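Local coordinates for protein thiosulfate sulfurtransferase (PDB 1YT8) that probably transfers sulfur from thiosulfate to cyanide, as a sulfurtransferase built from repeated rhodanese-like domains, at residues A[372-377]-A[443-448]. Residues are numbered along the deposited sequence; the frame is centred on the assembly and turned at random.
Sequences RQPRAD and ARFAVA
P374 sits between the side chains of R444 and F445, two neighbours on helix 441-454. Its CD lies over one face of the F445 ring, 3.9 Å from the centroid and 27° off the ring normal, a CH-pi contact. P374 CG lies 3.8 Å from R444 CG. The R444 chain leaves the helix extended and bends at chi3 (-74°), which brings the guanidinium edge to the loop backbone: NH1 donates to O of P374 at 2.9 Å, with the acceptor close to the guanidinium plane and the donor in the carbonyl plane. Q373 crosses the arginine chain at about a right angle, its CG 3.5 Å from R444 CD. Farther along, the A376 methyl points at the helix, its CB 4.0 Å from V447 CG2; here V447 is buried and also packs on V458 and L435 of the parallel rhodanese sheet. The solvent side is looser. There a water donates to A376 O and receives only a weak bond from R444 NH1, while R375, whose side chain starts away from the helix, pairs with D377 OD1 in a salt bridge within the loop. F445 also touches E52 and L53 of helix 51-58, so the loop meets the helix beside a junction with the first rhodanese-like domain. With one direct hydrogen bond across it, the contact depends largely on apolar and CH-pi packing, and R444 supplies both hydrocarbon surface and a polar hold on the loop that leads into strand 378-379.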
ATOM      1  N   ARG A 372     -12.789 -19.824  -0.845  1.00 24.62           N
ATOM      2  CA  ARG A 372     -13.262 -20.822   0.102  1.00 26.66           C
ATOM      3  C   ARG A 372     -12.129 -21.197   1.053  1.00 25.77           C
ATOM      4  O   ARG A 372     -10.995 -21.399   0.625  1.00 24.83           O
ATOM      5  CB  ARG A 372     -13.770 -22.065  -0.641  1.00 30.62           C
ATOM      6  CG  ARG A 372     -14.177 -23.214   0.280  1.00 36.24           C
ATOM      7  CD  ARG A 372     -14.982 -24.299  -0.445  1.00 39.98           C
ATOM      8  NE  ARG A 372     -14.345 -24.765  -1.675  1.00 44.40           N
ATOM      9  CZ  ARG A 372     -14.563 -24.242  -2.880  1.00 46.78           C
ATOM     10  NH1 ARG A 372     -15.410 -23.229  -3.027  1.00 48.73           N
ATOM     11  NH2 ARG A 372     -13.934 -24.730  -3.941  1.00 47.40           N
ATOM     12  N   GLN A 373     -12.441 -21.271   2.343  1.00 25.27           N
ATOM     13  CA  GLN A 373     -11.454 -21.623   3.363  1.00 27.87           C
ATOM     14  C   GLN A 373     -11.186 -23.126   3.347  1.00 26.55           C
ATOM     15  O   GLN A 373     -12.112 -23.919   3.491  1.00 26.08           O
ATOM     16  CB  GLN A 373     -11.970 -21.237   4.755  1.00 31.31           C
ATOM     17  CG  GLN A 373     -11.146 -20.184   5.481  1.00 36.25           C
ATOM     18  CD  GLN A 373     -11.345 -18.794   4.917  1.00 37.93           C
ATOM     19  OE1 GLN A 373     -11.132 -18.559   3.727  1.00 40.27           O
ATOM     20  NE2 GLN A 373     -11.756 -17.861   5.771  1.00 37.68           N
ATOM     21  N   PRO A 374      -9.920 -23.537   3.164  1.00 25.74           N
ATOM     22  CA  PRO A 374      -9.630 -24.975   3.150  1.00 25.68           C
ATOM     23  C   PRO A 374      -9.874 -25.601   4.521  1.00 24.47           C
ATOM     24  O   PRO A 374      -9.829 -24.918   5.544  1.00 23.76           O
ATOM     25  CB  PRO A 374      -8.160 -25.032   2.730  1.00 26.97           C
ATOM     26  CG  PRO A 374      -7.612 -23.732   3.222  1.00 27.35           C
ATOM     27  CD  PRO A 374      -8.708 -22.754   2.871  1.00 26.06           C
ATOM     28  N   ARG A 375     -10.132 -26.901   4.541  1.00 24.67           N
ATOM     29  CA  ARG A 375     -10.394 -27.588   5.796  1.00 25.15           C
ATOM     30  C   ARG A 375      -9.105 -27.896   6.547  1.00 22.63           C
ATOM     31  O   ARG A 375      -8.042 -28.042   5.946  1.00 24.21           O
ATOM     32  CB  ARG A 375     -11.156 -28.889   5.543  1.00 30.10           C
ATOM     33  CG  ARG A 375     -11.537 -29.607   6.822  1.00 34.76           C
ATOM     34  CD  ARG A 375     -12.197 -30.949   6.561  1.00 38.73           C
ATOM     35  NE  ARG A 375     -12.426 -31.661   7.815  1.00 41.58           N
ATOM     36  CZ  ARG A 375     -11.461 -32.004   8.664  1.00 43.34           C
ATOM     37  NH1 ARG A 375     -10.196 -31.704   8.393  1.00 43.19           N
ATOM     38  NH2 ARG A 375     -11.759 -32.639   9.789  1.00 45.53           N
ATOM     39  N   ALA A 376      -9.205 -27.985   7.867  1.00 20.83           N
ATOM     40  CA  ALA A 376      -8.047 -28.288   8.690  1.00 19.44           C
ATOM     41  C   ALA A 376      -8.459 -28.788  10.061  1.00 18.85           C
ATOM     42  O   ALA A 376      -9.484 -28.370  10.607  1.00 18.84           O
ATOM     43  CB  ALA A 376      -7.166 -27.043   8.837  1.00 21.21           C
ATOM     44  N   ASP A 377      -7.667 -29.701  10.607  1.00 18.31           N
ATOM     45  CA  ASP A 377      -7.921 -30.224  11.937  1.00 19.33           C
ATOM     46  C   ASP A 377      -7.267 -29.212  12.871  1.00 21.06           C
ATOM     47  O   ASP A 377      -6.093 -28.866  12.700  1.00 19.19           O
ATOM     48  CB  ASP A 377      -7.283 -31.608  12.097  1.00 19.71           C
ATOM     49  CG  ASP A 377      -7.909 -32.640  11.178  1.00 18.89           C
ATOM     50  OD1 ASP A 377      -9.148 -32.799  11.220  1.00 21.22           O
ATOM     51  OD2 ASP A 377      -7.170 -33.293  10.416  1.00 21.83           O
ATOM     52  N   ALA A 443      -2.099 -19.366   7.997  1.00 18.39           N
ATOM     53  CA  ALA A 443      -1.613 -20.711   8.283  1.00 16.74           C
ATOM     54  C   ALA A 443      -2.550 -21.792   7.741  1.00 16.45           C
ATOM     55  O   ALA A 443      -2.096 -22.861   7.321  1.00 15.12           O
ATOM     56  CB  ALA A 443      -1.416 -20.888   9.791  1.00 15.42           C
ATOM     57  N   ARG A 444      -3.851 -21.510   7.748  1.00 16.73           N
ATOM     58  CA  ARG A 444      -4.850 -22.455   7.254  1.00 16.67           C
ATOM     59  C   ARG A 444      -4.624 -22.796   5.780  1.00 17.24           C
ATOM     60  O   ARG A 444      -4.794 -23.941   5.367  1.00 16.70           O
ATOM     61  CB  ARG A 444      -6.265 -21.885   7.440  1.00 17.84           C
ATOM     62  CG  ARG A 444      -7.382 -22.795   6.915  1.00 18.80           C
ATOM     63  CD  ARG A 444      -8.764 -22.172   7.096  1.00 21.23           C
ATOM     64  NE  ARG A 444      -9.231 -22.184   8.484  1.00 22.09           N
ATOM     65  CZ  ARG A 444      -9.770 -23.240   9.089  1.00 22.98           C
ATOM     66  NH1 ARG A 444      -9.920 -24.387   8.434  1.00 21.67           N
ATOM     67  NH2 ARG A 444     -10.167 -23.152  10.352  1.00 23.37           N
ATOM     68  N   PHE A 445      -4.241 -21.800   4.985  1.00 17.99           N
ATOM     69  CA  PHE A 445      -3.997 -22.018   3.562  1.00 18.32           C
ATOM     70  C   PHE A 445      -2.720 -22.807   3.306  1.00 18.70           C
ATOM     71  O   PHE A 445      -2.491 -23.286   2.192  1.00 18.66           O
ATOM     72  CB  PHE A 445      -3.928 -20.672   2.831  1.00 19.97           C
ATOM     73  CG  PHE A 445      -5.272 -20.056   2.574  1.00 21.75           C
ATOM     74  CD1 PHE A 445      -6.047 -20.474   1.496  1.00 22.69           C
ATOM     75  CD2 PHE A 445      -5.783 -19.085   3.429  1.00 22.08           C
ATOM     76  CE1 PHE A 445      -7.312 -19.934   1.273  1.00 21.20           C
ATOM     77  CE2 PHE A 445      -7.045 -18.541   3.213  1.00 23.70           C
ATOM     78  CZ  PHE A 445      -7.812 -18.969   2.132  1.00 22.17           C
ATOM     79  N   ALA A 446      -1.896 -22.956   4.341  1.00 16.59           N
ATOM     80  CA  ALA A 446      -0.632 -23.672   4.218  1.00 17.89           C
ATOM     81  C   ALA A 446      -0.676 -25.125   4.681  1.00 17.74           C
ATOM     82  O   ALA A 446       0.270 -25.879   4.446  1.00 16.57           O
ATOM     83  CB  ALA A 446       0.461 -22.921   4.982  1.00 18.04           C
ATOM     84  N   VAL A 447      -1.763 -25.520   5.335  1.00 15.76           N
ATOM     85  CA  VAL A 447      -1.883 -26.887   5.836  1.00 16.14           C
ATOM     86  C   VAL A 447      -1.637 -27.957   4.773  1.00 17.87           C
ATOM     87  O   VAL A 447      -0.821 -28.859   4.973  1.00 16.75           O
ATOM     88  CB  VAL A 447      -3.273 -27.123   6.482  1.00 16.11           C
ATOM     89  CG1 VAL A 447      -3.421 -28.587   6.896  1.00 15.11           C
ATOM     90  CG2 VAL A 447      -3.432 -26.219   7.698  1.00 14.26           C
ATOM     91  N   ALA A 448      -2.336 -27.859   3.646  1.00 16.61           N
ATOM     92  CA  ALA A 448      -2.194 -28.843   2.578  1.00 17.31           C
ATOM     93  C   ALA A 448      -0.760 -29.018   2.090  1.00 17.17           C
ATOM     94  O   ALA A 448      -0.315 -30.145   1.851  1.00 17.29           O
ATOM     95  CB  ALA A 448      -3.108 -28.479   1.403  1.00 18.56           C
TER
HETATM   96  O   HOH W   1     -11.939 -26.761   9.562  1.00 26.57           O